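Local coordinates for protein exonuclease (PDB 3SYY) that probably acts as an alkaline exonuclease that digests double-stranded DNA with strict 5'-3' polarity, using bound magnesium ions, at residues Gly80-Leu88 with Ala99-Asp107. Numbering follows the deposited sequence.
Sequences GEIVTEVGL and ASPDGLVGD. With MG (magnesium ion), chain B.
The Glu81 carboxylate presents one face to the CG1 methyl of Val105, which lies 3.5 Å from both Glu81 OE1 and CB because the bend at chi2 (-91°) folds the group back over it; OE2 makes a weak, long ion pair with Arg169. The contact forms the antiparallel edge of the mixed sheet in a PDDEXK, lambda-exonuclease-like nuclease core, with strand 83-84, outermost within this chain, beside 103-105. Thr84 and Leu104 make a hydrogen-bonded pair, N to O 2.8 Å in both directions, and Gly106 N continues the ladder to Ile82 O at 3.0 Å, nearly straight at 169°. Val83 and Val105 share the sheet face covered by helix 59-79. Val86 CG1, wedged by a chi1 of 78° between its own backbone N and carbonyl carbon, meets Leu104 CD2 and Pro101 CG (3.9 Å); Pro101 also touches Gln141 of helix 132-145 and Leu110 of strand 109-114. Around Val86 the backbones are bridged by water: one molecule lies 2.6 Å from both Val86 O and Pro101 O and 2.8 Å from Ser100 OG, which Arg12 holds as well. The side chain of Asp102 leaves the backbone away from segment 80-88. It shares a magnesium ion with Glu112 and the carbonyl of Ile113, whereas Ser100 belongs to a second magnesium site with Glu112. Asp102 OD2 binds its ion at 2.4 Å, while OD1 accepts a hydrogen bond from a metal-bound water at 2.7 Å.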
ATOM      1  N   GLY A  80     -23.215  25.655 -22.602  1.00 34.65           N
ATOM      2  CA  GLY A  80     -23.118  27.062 -22.979  1.00 35.82           C
ATOM      3  C   GLY A  80     -22.959  28.054 -21.835  1.00 37.19           C
ATOM      4  O   GLY A  80     -23.153  29.269 -22.040  1.00 37.05           O
ATOM      5  N   GLU A  81     -22.598  27.573 -20.634  1.00 36.97           N
ATOM      6  CA  GLU A  81     -22.485  28.463 -19.455  1.00 37.52           C
ATOM      7  C   GLU A  81     -21.194  29.273 -19.481  1.00 38.52           C
ATOM      8  O   GLU A  81     -20.185  28.833 -20.048  1.00 38.84           O
ATOM      9  CB  GLU A  81     -22.581  27.673 -18.148  1.00 37.93           C
ATOM     10  CG  GLU A  81     -23.870  26.965 -17.930  1.00 38.50           C
ATOM     11  CD  GLU A  81     -24.928  27.804 -17.156  1.00 39.53           C
ATOM     12  OE1 GLU A  81     -24.720  28.996 -16.890  1.00 37.64           O
ATOM     13  OE2 GLU A  81     -25.983  27.239 -16.816  1.00 44.72           O
ATOM     14  N   ILE A  82     -21.221  30.465 -18.889  1.00 38.42           N
ATOM     15  CA  ILE A  82     -20.005  31.257 -18.703  1.00 39.69           C
ATOM     16  C   ILE A  82     -19.271  30.741 -17.442  1.00 38.78           C
ATOM     17  O   ILE A  82     -19.794  30.830 -16.325  1.00 40.36           O
ATOM     18  CB  ILE A  82     -20.342  32.767 -18.514  1.00 39.82           C
ATOM     19  CG1 ILE A  82     -19.105  33.606 -18.159  1.00 40.35           C
ATOM     20  CG2 ILE A  82     -21.359  32.960 -17.406  1.00 43.61           C
ATOM     21  CD1 ILE A  82     -18.608  34.514 -19.275  1.00 42.65           C
ATOM     22  N   VAL A  83     -18.054  30.254 -17.615  1.00 38.82           N
ATOM     23  CA  VAL A  83     -17.308  29.679 -16.478  1.00 38.15           C
ATOM     24  C   VAL A  83     -16.094  30.507 -16.193  1.00 38.78           C
ATOM     25  O   VAL A  83     -15.320  30.777 -17.091  1.00 38.64           O
ATOM     26  CB  VAL A  83     -16.907  28.196 -16.754  1.00 37.56           C
ATOM     27  CG1 VAL A  83     -16.140  27.583 -15.553  1.00 36.64           C
ATOM     28  CG2 VAL A  83     -18.141  27.358 -17.034  1.00 37.01           C
ATOM     29  N   THR A  84     -15.907  30.921 -14.935  1.00 39.83           N
ATOM     30  CA  THR A  84     -14.685  31.641 -14.567  1.00 40.93           C
ATOM     31  C   THR A  84     -13.884  30.814 -13.560  1.00 41.11           C
ATOM     32  O   THR A  84     -14.443  30.267 -12.639  1.00 40.48           O
ATOM     33  CB  THR A  84     -15.029  32.957 -13.880  1.00 40.73           C
ATOM     34  OG1 THR A  84     -16.128  33.542 -14.571  1.00 44.64           O
ATOM     35  CG2 THR A  84     -13.834  33.904 -13.896  1.00 44.21           C
ATOM     36  N   GLU A  85     -12.578  30.762 -13.718  1.00 42.16           N
ATOM     37  CA  GLU A  85     -11.786  30.102 -12.711  1.00 43.67           C
ATOM     38  C   GLU A  85     -11.565  30.963 -11.469  1.00 43.84           C
ATOM     39  O   GLU A  85     -11.670  32.201 -11.508  1.00 43.71           O
ATOM     40  CB  GLU A  85     -10.537  29.501 -13.322  1.00 44.84           C
ATOM     41  CG  GLU A  85     -10.966  28.262 -14.182  1.00 48.39           C
ATOM     42  CD  GLU A  85      -9.830  27.313 -14.490  1.00 52.53           C
ATOM     43  OE1 GLU A  85      -9.359  27.319 -15.645  1.00 55.39           O
ATOM     44  OE2 GLU A  85      -9.401  26.573 -13.579  1.00 54.52           O
ATOM     45  N   VAL A  86     -11.358  30.284 -10.349  1.00 42.90           N
ATOM     46  CA  VAL A  86     -11.272  30.922  -9.055  1.00 42.94           C
ATOM     47  C   VAL A  86     -10.281  30.094  -8.223  1.00 41.97           C
ATOM     48  O   VAL A  86     -10.041  28.921  -8.520  1.00 39.85           O
ATOM     49  CB  VAL A  86     -12.698  31.080  -8.426  1.00 43.52           C
ATOM     50  CG1 VAL A  86     -13.232  29.801  -7.839  1.00 45.10           C
ATOM     51  CG2 VAL A  86     -12.761  32.201  -7.409  1.00 47.05           C
ATOM     52  N   GLY A  87      -9.670  30.715  -7.224  1.00 41.24           N
ATOM     53  CA  GLY A  87      -8.724  30.010  -6.371  1.00 40.25           C
ATOM     54  C   GLY A  87      -9.455  29.647  -5.102  1.00 40.31           C
ATOM     55  O   GLY A  87     -10.612  29.234  -5.127  1.00 40.76           O
ATOM     56  N   LEU A  88      -8.804  29.839  -3.967  1.00 40.26           N
ATOM     57  CA  LEU A  88      -9.437  29.518  -2.705  1.00 39.25           C
ATOM     58  C   LEU A  88     -10.304  30.671  -2.234  1.00 38.40           C
ATOM     59  O   LEU A  88      -9.857  31.801  -2.174  1.00 39.22           O
ATOM     60  CB  LEU A  88      -8.367  29.201  -1.666  1.00 39.62           C
ATOM     61  CG  LEU A  88      -9.029  28.691  -0.397  1.00 40.12           C
ATOM     62  CD1 LEU A  88      -9.174  27.172  -0.479  1.00 38.92           C
ATOM     63  CD2 LEU A  88      -8.201  29.129   0.767  1.00 41.53           C
ATOM     64  N   ALA A  99     -12.816  27.083   0.411  1.00 30.68           N
ATOM     65  CA  ALA A  99     -13.274  26.124  -0.613  1.00 31.45           C
ATOM     66  C   ALA A  99     -12.701  26.518  -1.954  1.00 32.54           C
ATOM     67  O   ALA A  99     -12.529  27.709  -2.236  1.00 31.91           O
ATOM     68  CB  ALA A  99     -14.823  26.088  -0.691  1.00 30.26           C
ATOM     69  N   SER A 100     -12.429  25.512  -2.788  1.00 32.68           N
ATOM     70  CA  SER A 100     -11.831  25.774  -4.051  1.00 34.99           C
ATOM     71  C   SER A 100     -12.687  25.122  -5.163  1.00 34.46           C
ATOM     72  O   SER A 100     -12.349  24.028  -5.652  1.00 33.76           O
ATOM     73  CB  SER A 100     -10.416  25.207  -4.046  1.00 36.80           C
ATOM     74  OG  SER A 100      -9.734  25.662  -5.187  1.00 43.50           O
ATOM     75  N   PRO A 101     -13.801  25.778  -5.562  1.00 33.52           N
ATOM     76  CA  PRO A 101     -14.576  25.127  -6.629  1.00 32.57           C
ATOM     77  C   PRO A 101     -13.764  25.113  -7.937  1.00 31.30           C
ATOM     78  O   PRO A 101     -12.824  25.887  -8.085  1.00 30.33           O
ATOM     79  CB  PRO A 101     -15.874  25.959  -6.720  1.00 34.08           C
ATOM     80  CG  PRO A 101     -15.585  27.271  -6.025  1.00 34.01           C
ATOM     81  CD  PRO A 101     -14.397  27.050  -5.088  1.00 34.09           C
ATOM     82  N   ASP A 102     -14.094  24.199  -8.849  1.00 30.19           N
ATOM     83  CA  ASP A 102     -13.437  24.137 -10.141  1.00 29.60           C
ATOM     84  C   ASP A 102     -13.927  25.230 -11.127  1.00 30.14           C
ATOM     85  O   ASP A 102     -13.352  25.399 -12.183  1.00 30.86           O
ATOM     86  CB  ASP A 102     -13.617  22.736 -10.741  1.00 30.08           C
ATOM     87  CG  ASP A 102     -12.831  21.670  -9.958  1.00 29.72           C
ATOM     88  OD1 ASP A 102     -11.780  22.034  -9.412  1.00 29.20           O
ATOM     89  OD2 ASP A 102     -13.287  20.540  -9.836  1.00 27.73           O
ATOM     90  N   GLY A 103     -14.958  25.973 -10.769  1.00 30.41           N
ATOM     91  CA  GLY A 103     -15.315  27.162 -11.579  1.00 31.40           C
ATOM     92  C   GLY A 103     -16.510  27.882 -10.993  1.00 31.30           C
ATOM     93  O   GLY A 103     -17.342  27.272 -10.346  1.00 31.98           O
ATOM     94  N   LEU A 104     -16.570  29.192 -11.198  1.00 33.09           N
ATOM     95  CA  LEU A 104     -17.836  29.941 -10.982  1.00 33.85           C
ATOM     96  C   LEU A 104     -18.644  29.897 -12.266  1.00 33.38           C
ATOM     97  O   LEU A 104     -18.118  30.181 -13.350  1.00 34.37           O
ATOM     98  CB  LEU A 104     -17.532  31.399 -10.659  1.00 34.18           C
ATOM     99  CG  LEU A 104     -16.637  31.725  -9.443  1.00 36.66           C
ATOM    100  CD1 LEU A 104     -16.749  33.223  -9.093  1.00 36.99           C
ATOM    101  CD2 LEU A 104     -16.963  30.865  -8.232  1.00 36.11           C
ATOM    102  N   VAL A 105     -19.902  29.535 -12.143  1.00 33.78           N
ATOM    103  CA  VAL A 105     -20.767  29.387 -13.324  1.00 35.59           C
ATOM    104  C   VAL A 105     -21.845  30.464 -13.235  1.00 36.79           C
ATOM    105  O   VAL A 105     -22.625  30.492 -12.283  1.00 36.61           O
ATOM    106  CB  VAL A 105     -21.455  28.025 -13.394  1.00 34.13           C
ATOM    107  CG1 VAL A 105     -22.208  27.872 -14.720  1.00 34.40           C
ATOM    108  CG2 VAL A 105     -20.426  26.879 -13.247  1.00 34.17           C
ATOM    109  N   GLY A 106     -21.920  31.306 -14.258  1.00 38.16           N
ATOM    110  CA  GLY A 106     -22.931  32.362 -14.263  1.00 40.03           C
ATOM    111  C   GLY A 106     -22.754  33.263 -13.055  1.00 41.10           C
ATOM    112  O   GLY A 106     -21.632  33.505 -12.607  1.00 41.83           O
ATOM    113  N   ASP A 107     -23.877  33.731 -12.520  1.00 42.05           N
ATOM    114  CA  ASP A 107     -23.890  34.611 -11.344  1.00 42.84           C
ATOM    115  C   ASP A 107     -24.087  33.798 -10.083  1.00 41.08           C
ATOM    116  O   ASP A 107     -23.646  34.195  -9.012  1.00 41.18           O
ATOM    117  CB  ASP A 107     -25.078  35.586 -11.436  1.00 43.67           C
ATOM    118  CG  ASP A 107     -24.913  36.592 -12.531  1.00 48.96           C
ATOM    119  OD1 ASP A 107     -23.802  37.177 -12.613  1.00 54.44           O
ATOM    120  OD2 ASP A 107     -25.894  36.809 -13.288  1.00 53.82           O
TER
HETATM  121 MG    MG B 400     -12.361  18.622  -8.729  1.00 29.54          MG
HETATM  122  O   HOH W   1     -18.721  32.879 -14.146  1.00 52.46           O
HETATM  123  O   HOH W   2     -10.260  26.408  -7.817  1.00 33.22           O
HETATM  124  O   HOH W   3     -11.410  27.430 -10.621  1.00 51.58           O
HETATM  125  O   HOH W   4     -10.414  19.750  -8.998  1.00 39.74           O
HETATM  126  O   HOH W   5     -11.453  16.828  -7.519  1.00 38.75           O